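Local atomic coordinates of beta-hexosaminidase (Neisseria gonorrhoeae, PDB entry 6JTJ), a protein that probably cleaves terminal beta-1,4-linked N-acetylglucosamine from peptide-linked peptidoglycan fragments during cell-wall recycling. Residues K86-T89 against A90-A94; R113-G117 against F118-P122; K278-R282 against R283-F287. All coordinates share one frame; numbering follows the deposited sequence.

The three contacts follow one another along the chain within the glycosyl hydrolase family 3 domain, whose NagZ members are built on a (beta/alpha)8-type barrel. Interaction 1 lies on helix 82-94, and interaction 2 is the loop between strand 111-112 and helix 124-134; their centres are 20 Å apart, with nearest atoms about 7 Å apart and strand 101-108 beside both. Interaction 3, at the end of helix 274-284, is about 36 Å from interaction 1 and 35 Å from interaction 2, centre to centre, across the middle of the chain. Two outer helices and one loop of the barrel are involved; of the three, only interaction 2 contains a predicted substrate-binding residue, R113.

Interaction 1 (K86-T89 against A90-A94); sequences KTLT and AEIKA
L88 carries CG on the far side of CB from its backbone N (chi1 176°), and this turns CD1 toward the next turn of the helix, where it meets I92 CD1 at 3.9 Å; the two side chains cross obliquely. E91 adopts a less common helical rotamer, with CG lodged between its backbone N and its carbonyl carbon (chi1 73°). That torsion folds the chain back over the preceding turn: E91 CG lies 3.2 Å from L88 O, and the extended remainder brings E91 OE2 to 3.7 Å from L88 CD1, so the carboxylate oxygen passes across the leucine side chain. The charged end is held elsewhere, in a salt bridge of E91 OE2 to R55 NE and a hydrogen bond to the same oxygen from L56 N. All of this happens on helix 82-94, the helical crossover of the beta-alpha-beta unit that links strand 69-74 to strand 101-108. Its backbone is regular here, with i to i+4 hydrogen bonds such as E91 N to T87 O at 3.0 Å (N-H...O 164°) and I92 N to L88 O at 3.0 Å. A further bond of this kind, K93 N to T89 O at 2.9 Å, runs beneath K93 CG, which leans over the same carbonyl oxygen at 3.1 Å from T89 O. The buried hydroxyl of T89 is satisfied by C157 O, with a weaker bond to L85 O one turn back, while K93 sends NZ away to D160 and to L100 O. T89, I92 and K93 all touch I102, which seats this side of the helix against strand 101-108; L88 also packs against I51, and K86 touches H359 and Q363 of helix 359-367.

Interaction 2 (R113-G117 against F118-P122); sequences RFIEG and FTRLP
The F118 ring carries F114 CB over one face, with F118 CE1 as the nearest ring atom to F114 CB at 3.6 Å, a CH-pi contact; at its edge, near the ring plane, lie I115 O and E116 O. Both belong to a type II beta turn from I115 to F118, closed by the hydrogen bond from F118 N to I115 O at 3.0 Å. G117 takes the turn position with positive phi (90°), where a side chain would collide with the preceding carbonyl oxygen. The F114 and F118 side chains run side by side, but their rings meet obliquely, with planes 46° apart and centroids 5.8 Å apart; F114 stacks instead on F79. Farther along, the R120 guanidinium has I115 CD1 over one face, nearer its border than its middle, and I115 CD1 is 3.9 Å from R120 NE. A bend at chi2 (74°) brings the guanidinium back to this position, and R120 NH1 is held by G109 O and Q112 OE1. F118 also rests on E153 and L154 of helix 136-155. At the start of the loop, R113, predicted to bind substrate, pairs with D105 and with D221 and E219 of the second subunit. Water 1 bridges the two ends of the turn, donating to I115 O and, at 2.7 Å, to F118 O.

Interaction 3 (K278-R282 against R283-F287); sequences KQILR and RDIGF
L281 CD1 is the apolar centre, 3.5 Å from F287 CB and 4.1 Å from I285 CD1; the same I285 CD1 meets I280 CG2, also at 4.1 Å. The L281 and F287 side chains run next to each other in the same direction. The backbone beneath them is widened into pi-type turns: R283 N, D284 N and I285 N donate to K278 O, Q279 O and I280 O, the last bond being 2.8 Å from I285 N to I280 O. Beyond it the chain leaves the helix at G286, whose positive phi (84°) breaks the helical path, and F287 N returns to L281 O at 3.2 Å. At the polar edge R282 bends at chi2 (-66°), which curls its guanidinium round to the carbonyl of F287. R282 NH1 donates to F287 O at 2.9 Å almost straight (165°); the oxygen lies in the guanidinium plane, whereas the donor stands above the carbonyl plane. Water 2 also binds F287 O, at 2.8 Å, and donates to R282 O. NH1 has a second acceptor in G289 O, and NH2 forms a salt bridge to D320. L281 and R282 touch I291 of strand 290-295, L281 and I285 touch F212 of strand 208-212, and I285 and F287 pack against S248 of helix 242-249, where D284 pairs with R245.

Interaction 1 (K86-T89 against A90-A94)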
ATOM      1  N   LYS C  86      24.459 -15.688  -0.928  1.00 48.15           N
ATOM      2  CA  LYS C  86      25.889 -15.385  -1.036  1.00 48.17           C
ATOM      3  C   LYS C  86      26.445 -15.744  -2.401  1.00 47.84           C
ATOM      4  O   LYS C  86      27.231 -14.997  -2.963  1.00 47.87           O
ATOM      5  CB  LYS C  86      26.672 -16.123   0.039  1.00 46.67           C
ATOM      6  CG  LYS C  86      26.460 -15.551   1.425  1.00 45.33           C
ATOM      7  CD  LYS C  86      26.987 -16.490   2.496  1.00 45.67           C
ATOM      8  CE  LYS C  86      27.231 -15.742   3.788  1.00 45.43           C
ATOM      9  NZ  LYS C  86      27.347 -16.653   4.953  1.00 46.85           N
ATOM     10  N   THR C  87      26.038 -16.894  -2.916  1.00 47.97           N
ATOM     11  CA  THR C  87      26.458 -17.333  -4.241  1.00 49.86           C
ATOM     12  C   THR C  87      25.934 -16.376  -5.307  1.00 46.72           C
ATOM     13  O   THR C  87      26.653 -16.001  -6.233  1.00 42.28           O
ATOM     14  CB  THR C  87      25.917 -18.746  -4.541  1.00 52.42           C
ATOM     15  OG1 THR C  87      26.189 -19.600  -3.428  1.00 56.99           O
ATOM     16  CG2 THR C  87      26.557 -19.324  -5.770  1.00 53.30           C
ATOM     17  N   LEU C  88      24.676 -15.980  -5.153  1.00 44.50           N
ATOM     18  CA  LEU C  88      24.064 -15.039  -6.067  1.00 45.03           C
ATOM     19  C   LEU C  88      24.784 -13.689  -6.066  1.00 43.53           C
ATOM     20  O   LEU C  88      25.096 -13.160  -7.125  1.00 46.73           O
ATOM     21  CB  LEU C  88      22.581 -14.850  -5.727  1.00 46.65           C
ATOM     22  CG  LEU C  88      21.831 -13.812  -6.546  1.00 46.83           C
ATOM     23  CD1 LEU C  88      21.950 -14.128  -8.027  1.00 49.28           C
ATOM     24  CD2 LEU C  88      20.370 -13.752  -6.114  1.00 50.68           C
ATOM     25  N   THR C  89      25.043 -13.127  -4.893  1.00 41.75           N
ATOM     26  CA  THR C  89      25.665 -11.808  -4.840  1.00 42.93           C
ATOM     27  C   THR C  89      27.092 -11.882  -5.365  1.00 45.72           C
ATOM     28  O   THR C  89      27.558 -10.962  -6.028  1.00 46.74           O
ATOM     29  CB  THR C  89      25.623 -11.172  -3.433  1.00 40.20           C
ATOM     30  OG1 THR C  89      26.234 -12.033  -2.473  1.00 42.26           O
ATOM     31  CG2 THR C  89      24.178 -10.903  -3.003  1.00 43.13           C
ATOM     32  N   ALA C  90      27.779 -12.983  -5.067  1.00 50.84           N
ATOM     33  CA  ALA C  90      29.153 -13.151  -5.515  1.00 49.43           C
ATOM     34  C   ALA C  90      29.212 -13.181  -7.035  1.00 49.58           C
ATOM     35  O   ALA C  90      30.015 -12.472  -7.636  1.00 50.92           O
ATOM     36  CB  ALA C  90      29.756 -14.412  -4.933  1.00 53.32           C
ATOM     37  N   GLU C  91      28.341 -13.966  -7.660  1.00 48.88           N
ATOM     38  CA  GLU C  91      28.348 -14.052  -9.114  1.00 51.43           C
ATOM     39  C   GLU C  91      27.919 -12.739  -9.778  1.00 50.98           C
ATOM     40  O   GLU C  91      28.390 -12.421 -10.854  1.00 45.93           O
ATOM     41  CB  GLU C  91      27.534 -15.257  -9.619  1.00 55.33           C
ATOM     42  CG  GLU C  91      26.027 -15.147  -9.503  1.00 59.17           C
ATOM     43  CD  GLU C  91      25.308 -16.388 -10.001  1.00 63.58           C
ATOM     44  OE1 GLU C  91      25.918 -17.123 -10.787  1.00 64.37           O
ATOM     45  OE2 GLU C  91      24.142 -16.653  -9.615  1.00 61.59           O
ATOM     46  N   ILE C  92      27.042 -11.971  -9.137  1.00 49.11           N
ATOM     47  CA  ILE C  92      26.718 -10.632  -9.632  1.00 47.09           C
ATOM     48  C   ILE C  92      27.948  -9.726  -9.589  1.00 45.76           C
ATOM     49  O   ILE C  92      28.213  -8.987 -10.535  1.00 46.58           O
ATOM     50  CB  ILE C  92      25.568  -9.983  -8.813  1.00 48.02           C
ATOM     51  CG1 ILE C  92      24.239 -10.659  -9.163  1.00 49.00           C
ATOM     52  CG2 ILE C  92      25.475  -8.484  -9.078  1.00 45.82           C
ATOM     53  CD1 ILE C  92      23.140 -10.438  -8.146  1.00 50.16           C
ATOM     54  N   LYS C  93      28.664  -9.765  -8.478  1.00 43.69           N
ATOM     55  CA  LYS C  93      29.822  -8.904  -8.280  1.00 47.70           C
ATOM     56  C   LYS C  93      30.977  -9.281  -9.208  1.00 51.94           C
ATOM     57  O   LYS C  93      31.732  -8.416  -9.648  1.00 51.36           O
ATOM     58  CB  LYS C  93      30.282  -8.941  -6.820  1.00 46.04           C
ATOM     59  CG  LYS C  93      29.239  -8.416  -5.842  1.00 49.46           C
ATOM     60  CD  LYS C  93      29.844  -7.626  -4.695  1.00 51.15           C
ATOM     61  CE  LYS C  93      28.789  -6.785  -3.964  1.00 53.00           C
ATOM     62  NZ  LYS C  93      28.462  -5.472  -4.625  1.00 49.51           N
ATOM     63  N   ALA C  94      31.101 -10.572  -9.510  1.00 54.18           N
ATOM     64  CA  ALA C  94      32.193 -11.070 -10.351  1.00 52.07           C
ATOM     65  C   ALA C  94      32.125 -10.594 -11.800  1.00 52.86           C
ATOM     66  O   ALA C  94      33.122 -10.651 -12.507  1.00 54.19           O
ATOM     67  CB  ALA C  94      32.229 -12.593 -10.306  1.00 52.84           C
TER

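Interaction 2 (R113-G117 against F118-P122)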
ATOM      1  N   ARG C 113      12.398  -8.533   2.937  1.00 24.03           N
ATOM      2  CA  ARG C 113      12.379  -9.525   1.857  1.00 26.38           C
ATOM      3  C   ARG C 113      12.841 -10.903   2.298  1.00 27.61           C
ATOM      4  O   ARG C 113      12.241 -11.914   1.940  1.00 30.91           O
ATOM      5  CB  ARG C 113      13.254  -9.073   0.681  1.00 25.79           C
ATOM      6  CG  ARG C 113      12.883  -7.744   0.059  1.00 25.23           C
ATOM      7  CD  ARG C 113      11.393  -7.601  -0.220  1.00 25.40           C
ATOM      8  NE  ARG C 113      11.140  -6.311  -0.853  1.00 25.30           N
ATOM      9  CZ  ARG C 113       9.993  -5.629  -0.786  1.00 24.53           C
ATOM     10  NH1 ARG C 113       8.949  -6.096  -0.109  1.00 24.69           N
ATOM     11  NH2 ARG C 113       9.900  -4.452  -1.392  1.00 22.93           N
ATOM     12  N   PHE C 114      13.901 -10.925   3.083  1.00 28.26           N
ATOM     13  CA  PHE C 114      14.603 -12.154   3.406  1.00 28.72           C
ATOM     14  C   PHE C 114      14.299 -12.513   4.854  1.00 28.49           C
ATOM     15  O   PHE C 114      14.703 -11.809   5.772  1.00 25.76           O
ATOM     16  CB  PHE C 114      16.133 -12.001   3.242  1.00 25.87           C
ATOM     17  CG  PHE C 114      16.572 -11.442   1.929  1.00 25.47           C
ATOM     18  CD1 PHE C 114      15.843 -11.637   0.775  1.00 27.12           C
ATOM     19  CD2 PHE C 114      17.739 -10.708   1.852  1.00 26.40           C
ATOM     20  CE1 PHE C 114      16.280 -11.121  -0.434  1.00 27.38           C
ATOM     21  CE2 PHE C 114      18.184 -10.192   0.643  1.00 25.46           C
ATOM     22  CZ  PHE C 114      17.453 -10.395  -0.498  1.00 26.63           C
ATOM     23  N   ILE C 115      13.608 -13.629   5.048  1.00 30.95           N
ATOM     24  CA  ILE C 115      13.122 -14.004   6.370  1.00 32.99           C
ATOM     25  C   ILE C 115      13.962 -15.136   6.970  1.00 35.25           C
ATOM     26  O   ILE C 115      14.582 -14.951   8.013  1.00 34.05           O
ATOM     27  CB  ILE C 115      11.644 -14.425   6.296  1.00 32.66           C
ATOM     28  CG1 ILE C 115      10.796 -13.247   5.828  1.00 33.96           C
ATOM     29  CG2 ILE C 115      11.152 -14.964   7.631  1.00 31.59           C
ATOM     30  CD1 ILE C 115      10.844 -12.003   6.705  1.00 32.63           C
ATOM     31  N   GLU C 116      13.990 -16.291   6.306  1.00 41.61           N
ATOM     32  CA  GLU C 116      14.649 -17.474   6.869  1.00 47.44           C
ATOM     33  C   GLU C 116      16.148 -17.265   7.034  1.00 43.95           C
ATOM     34  O   GLU C 116      16.837 -16.916   6.087  1.00 46.17           O
ATOM     35  CB  GLU C 116      14.387 -18.708   6.007  1.00 54.89           C
ATOM     36  CG  GLU C 116      14.880 -20.007   6.646  1.00 62.92           C
ATOM     37  CD  GLU C 116      14.918 -21.190   5.689  1.00 69.35           C
ATOM     38  OE1 GLU C 116      14.807 -22.359   6.151  1.00 76.36           O
ATOM     39  OE2 GLU C 116      15.088 -20.965   4.475  1.00 72.40           O
ATOM     40  N   GLY C 117      16.641 -17.455   8.254  1.00 41.28           N
ATOM     41  CA  GLY C 117      18.055 -17.283   8.554  1.00 40.84           C
ATOM     42  C   GLY C 117      18.423 -15.874   8.971  1.00 41.52           C
ATOM     43  O   GLY C 117      19.577 -15.616   9.322  1.00 37.74           O
ATOM     44  N   PHE C 118      17.444 -14.961   8.971  1.00 37.71           N
ATOM     45  CA  PHE C 118      17.661 -13.574   9.391  1.00 34.49           C
ATOM     46  C   PHE C 118      16.923 -13.341  10.687  1.00 32.79           C
ATOM     47  O   PHE C 118      15.906 -13.979  10.949  1.00 38.71           O
ATOM     48  CB  PHE C 118      17.135 -12.596   8.305  1.00 32.74           C
ATOM     49  CG  PHE C 118      18.061 -12.432   7.136  1.00 29.53           C
ATOM     50  CD1 PHE C 118      18.090 -13.365   6.119  1.00 28.56           C
ATOM     51  CD2 PHE C 118      18.902 -11.326   7.052  1.00 30.19           C
ATOM     52  CE1 PHE C 118      18.960 -13.225   5.053  1.00 28.29           C
ATOM     53  CE2 PHE C 118      19.768 -11.167   5.979  1.00 30.41           C
ATOM     54  CZ  PHE C 118      19.804 -12.118   4.981  1.00 29.27           C
ATOM     55  N   THR C 119      17.396 -12.403  11.489  1.00 31.43           N
ATOM     56  CA  THR C 119      16.615 -11.907  12.602  1.00 32.17           C
ATOM     57  C   THR C 119      15.384 -11.205  12.035  1.00 34.01           C
ATOM     58  O   THR C 119      15.503 -10.432  11.087  1.00 29.00           O
ATOM     59  CB  THR C 119      17.387 -10.874  13.408  1.00 34.24           C
ATOM     60  OG1 THR C 119      18.596 -11.466  13.836  1.00 38.24           O
ATOM     61  CG2 THR C 119      16.610 -10.401  14.621  1.00 32.20           C
ATOM     62  N   ARG C 120      14.207 -11.492  12.606  1.00 33.37           N
ATOM     63  CA  ARG C 120      12.984 -10.806  12.212  1.00 31.93           C
ATOM     64  C   ARG C 120      13.014  -9.393  12.762  1.00 28.11           C
ATOM     65  O   ARG C 120      13.215  -9.188  13.944  1.00 34.07           O
ATOM     66  CB  ARG C 120      11.752 -11.558  12.719  1.00 32.51           C
ATOM     67  CG  ARG C 120      10.448 -11.101  12.083  1.00 32.95           C
ATOM     68  CD  ARG C 120      10.322 -11.604  10.655  1.00 32.49           C
ATOM     69  NE  ARG C 120       9.025 -11.255  10.079  1.00 35.25           N
ATOM     70  CZ  ARG C 120       8.708 -10.090   9.517  1.00 35.34           C
ATOM     71  NH1 ARG C 120       9.603  -9.110   9.420  1.00 37.20           N
ATOM     72  NH2 ARG C 120       7.476  -9.903   9.044  1.00 33.99           N
ATOM     73  N   LEU C 121      12.827  -8.411  11.894  1.00 26.93           N
ATOM     74  CA  LEU C 121      12.948  -7.009  12.274  1.00 26.05           C
ATOM     75  C   LEU C 121      11.592  -6.422  12.650  1.00 24.89           C
ATOM     76  O   LEU C 121      10.585  -6.747  12.020  1.00 26.25           O
ATOM     77  CB  LEU C 121      13.540  -6.204  11.120  1.00 24.99           C
ATOM     78  CG  LEU C 121      14.925  -6.638  10.648  1.00 25.93           C
ATOM     79  CD1 LEU C 121      15.204  -6.069   9.269  1.00 26.98           C
ATOM     80  CD2 LEU C 121      16.000  -6.217  11.629  1.00 27.17           C
ATOM     81  N   PRO C 122      11.568  -5.548  13.653  1.00 22.87           N
ATOM     82  CA  PRO C 122      10.326  -4.935  14.033  1.00 23.13           C
ATOM     83  C   PRO C 122       9.965  -3.844  13.064  1.00 22.85           C
ATOM     84  O   PRO C 122      10.857  -3.302  12.401  1.00 22.38           O
ATOM     85  CB  PRO C 122      10.657  -4.298  15.383  1.00 23.84           C
ATOM     86  CG  PRO C 122      12.111  -3.950  15.263  1.00 22.60           C
ATOM     87  CD  PRO C 122      12.680  -5.124  14.530  1.00 23.23           C
TER
HETATM   88  O   HOH W   1      13.467 -13.555   9.815  1.00 35.85           O

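Interaction 3 (K278-R282 against R283-F287)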
ATOM      1  N   LYS C 278      15.602  19.357  -8.181  1.00 31.75           N
ATOM      2  CA  LYS C 278      16.744  20.237  -8.415  1.00 33.68           C
ATOM      3  C   LYS C 278      16.672  21.458  -7.541  1.00 35.81           C
ATOM      4  O   LYS C 278      17.601  21.774  -6.815  1.00 40.44           O
ATOM      5  CB  LYS C 278      16.834  20.638  -9.888  1.00 34.17           C
ATOM      6  CG  LYS C 278      17.182  19.461 -10.776  1.00 36.80           C
ATOM      7  CD  LYS C 278      17.380  19.877 -12.220  1.00 37.66           C
ATOM      8  CE  LYS C 278      17.811  18.675 -13.032  1.00 39.25           C
ATOM      9  NZ  LYS C 278      17.696  18.930 -14.485  1.00 40.65           N
ATOM     10  N   GLN C 279      15.550  22.143  -7.597  1.00 37.28           N
ATOM     11  CA  GLN C 279      15.428  23.397  -6.906  1.00 41.04           C
ATOM     12  C   GLN C 279      15.365  23.176  -5.383  1.00 38.26           C
ATOM     13  O   GLN C 279      16.074  23.852  -4.626  1.00 38.83           O
ATOM     14  CB  GLN C 279      14.219  24.156  -7.497  1.00 46.26           C
ATOM     15  CG  GLN C 279      13.826  25.476  -6.863  1.00 53.95           C
ATOM     16  CD  GLN C 279      12.593  26.095  -7.516  1.00 59.82           C
ATOM     17  OE1 GLN C 279      12.273  25.813  -8.678  1.00 61.42           O
ATOM     18  NE2 GLN C 279      11.890  26.934  -6.762  1.00 59.82           N
ATOM     19  N   ILE C 280      14.542  22.229  -4.927  1.00 33.79           N
ATOM     20  CA  ILE C 280      14.370  22.045  -3.486  1.00 30.95           C
ATOM     21  C   ILE C 280      15.415  21.108  -2.898  1.00 28.92           C
ATOM     22  O   ILE C 280      16.170  21.506  -2.026  1.00 27.23           O
ATOM     23  CB  ILE C 280      12.928  21.616  -3.132  1.00 31.26           C
ATOM     24  CG1 ILE C 280      11.966  22.779  -3.430  1.00 31.73           C
ATOM     25  CG2 ILE C 280      12.805  21.267  -1.663  1.00 30.39           C
ATOM     26  CD1 ILE C 280      10.510  22.382  -3.548  1.00 32.08           C
ATOM     27  N   LEU C 281      15.484  19.872  -3.388  1.00 26.60           N
ATOM     28  CA  LEU C 281      16.398  18.896  -2.802  1.00 24.74           C
ATOM     29  C   LEU C 281      17.884  19.212  -3.041  1.00 23.83           C
ATOM     30  O   LEU C 281      18.672  19.163  -2.108  1.00 23.03           O
ATOM     31  CB  LEU C 281      16.058  17.475  -3.296  1.00 24.62           C
ATOM     32  CG  LEU C 281      16.860  16.320  -2.699  1.00 24.41           C
ATOM     33  CD1 LEU C 281      16.868  16.349  -1.178  1.00 23.97           C
ATOM     34  CD2 LEU C 281      16.319  14.982  -3.210  1.00 23.89           C
ATOM     35  N   ARG C 282      18.275  19.489  -4.282  1.00 25.31           N
ATOM     36  CA  ARG C 282      19.674  19.818  -4.583  1.00 28.83           C
ATOM     37  C   ARG C 282      20.035  21.207  -4.073  1.00 32.61           C
ATOM     38  O   ARG C 282      20.910  21.347  -3.227  1.00 35.72           O
ATOM     39  CB  ARG C 282      19.975  19.741  -6.089  1.00 28.70           C
ATOM     40  CG  ARG C 282      19.926  18.358  -6.719  1.00 28.23           C
ATOM     41  CD  ARG C 282      21.023  17.460  -6.202  1.00 27.25           C
ATOM     42  NE  ARG C 282      21.009  16.179  -6.885  1.00 26.51           N
ATOM     43  CZ  ARG C 282      21.431  15.026  -6.365  1.00 24.91           C
ATOM     44  NH1 ARG C 282      21.908  14.949  -5.136  1.00 23.46           N
ATOM     45  NH2 ARG C 282      21.398  13.928  -7.111  1.00 25.78           N
ATOM     46  N   ARG C 283      19.361  22.228  -4.593  1.00 36.66           N
ATOM     47  CA  ARG C 283      19.762  23.611  -4.329  1.00 42.95           C
ATOM     48  C   ARG C 283      19.482  24.054  -2.908  1.00 42.53           C
ATOM     49  O   ARG C 283      20.374  24.502  -2.213  1.00 44.03           O
ATOM     50  CB  ARG C 283      19.069  24.607  -5.276  1.00 48.84           C
ATOM     51  CG  ARG C 283      20.062  25.561  -5.901  1.00 55.37           C
ATOM     52  CD  ARG C 283      19.535  26.908  -6.266  1.00 61.22           C
ATOM     53  NE  ARG C 283      18.185  27.038  -6.774  1.00 65.94           N
ATOM     54  CZ  ARG C 283      17.128  27.277  -6.008  1.00 65.49           C
ATOM     55  NH1 ARG C 283      17.247  27.324  -4.679  1.00 64.77           N
ATOM     56  NH2 ARG C 283      15.948  27.428  -6.575  1.00 64.54           N
ATOM     57  N   ASP C 284      18.226  23.963  -2.502  1.00 38.88           N
ATOM     58  CA  ASP C 284      17.800  24.480  -1.221  1.00 39.50           C
ATOM     59  C   ASP C 284      18.308  23.616  -0.055  1.00 38.60           C
ATOM     60  O   ASP C 284      18.822  24.141   0.935  1.00 39.49           O
ATOM     61  CB  ASP C 284      16.287  24.587  -1.224  1.00 44.30           C
ATOM     62  CG  ASP C 284      15.765  25.501  -0.161  1.00 52.11           C
ATOM     63  OD1 ASP C 284      16.395  25.603   0.913  1.00 59.54           O
ATOM     64  OD2 ASP C 284      14.684  26.086  -0.380  1.00 57.69           O
ATOM     65  N   ILE C 285      18.185  22.294  -0.174  1.00 32.51           N
ATOM     66  CA  ILE C 285      18.579  21.402   0.906  1.00 28.22           C
ATOM     67  C   ILE C 285      20.079  21.076   0.874  1.00 26.66           C
ATOM     68  O   ILE C 285      20.670  20.781   1.915  1.00 25.65           O
ATOM     69  CB  ILE C 285      17.711  20.113   0.918  1.00 27.90           C
ATOM     70  CG1 ILE C 285      16.276  20.489   1.277  1.00 28.37           C
ATOM     71  CG2 ILE C 285      18.246  19.070   1.896  1.00 26.15           C
ATOM     72  CD1 ILE C 285      15.254  19.412   1.027  1.00 29.08           C
ATOM     73  N   GLY C 286      20.684  21.100  -0.304  1.00 25.18           N
ATOM     74  CA  GLY C 286      22.119  20.819  -0.436  1.00 25.16           C
ATOM     75  C   GLY C 286      22.471  19.348  -0.513  1.00 24.05           C
ATOM     76  O   GLY C 286      23.619  18.967  -0.291  1.00 24.69           O
ATOM     77  N   PHE C 287      21.493  18.507  -0.847  1.00 23.30           N
ATOM     78  CA  PHE C 287      21.719  17.064  -0.891  1.00 22.27           C
ATOM     79  C   PHE C 287      22.640  16.699  -2.058  1.00 22.70           C
ATOM     80  O   PHE C 287      22.390  17.075  -3.195  1.00 21.82           O
ATOM     81  CB  PHE C 287      20.361  16.335  -1.010  1.00 21.87           C
ATOM     82  CG  PHE C 287      20.472  14.848  -1.116  1.00 20.28           C
ATOM     83  CD1 PHE C 287      20.984  14.093  -0.066  1.00 21.03           C
ATOM     84  CD2 PHE C 287      20.060  14.186  -2.266  1.00 20.21           C
ATOM     85  CE1 PHE C 287      21.058  12.698  -0.159  1.00 20.80           C
ATOM     86  CE2 PHE C 287      20.130  12.803  -2.364  1.00 19.71           C
ATOM     87  CZ  PHE C 287      20.647  12.060  -1.317  1.00 19.57           C
TER
HETATM   88  O   HOH W   2      23.013  19.744  -3.789  1.00 30.00           O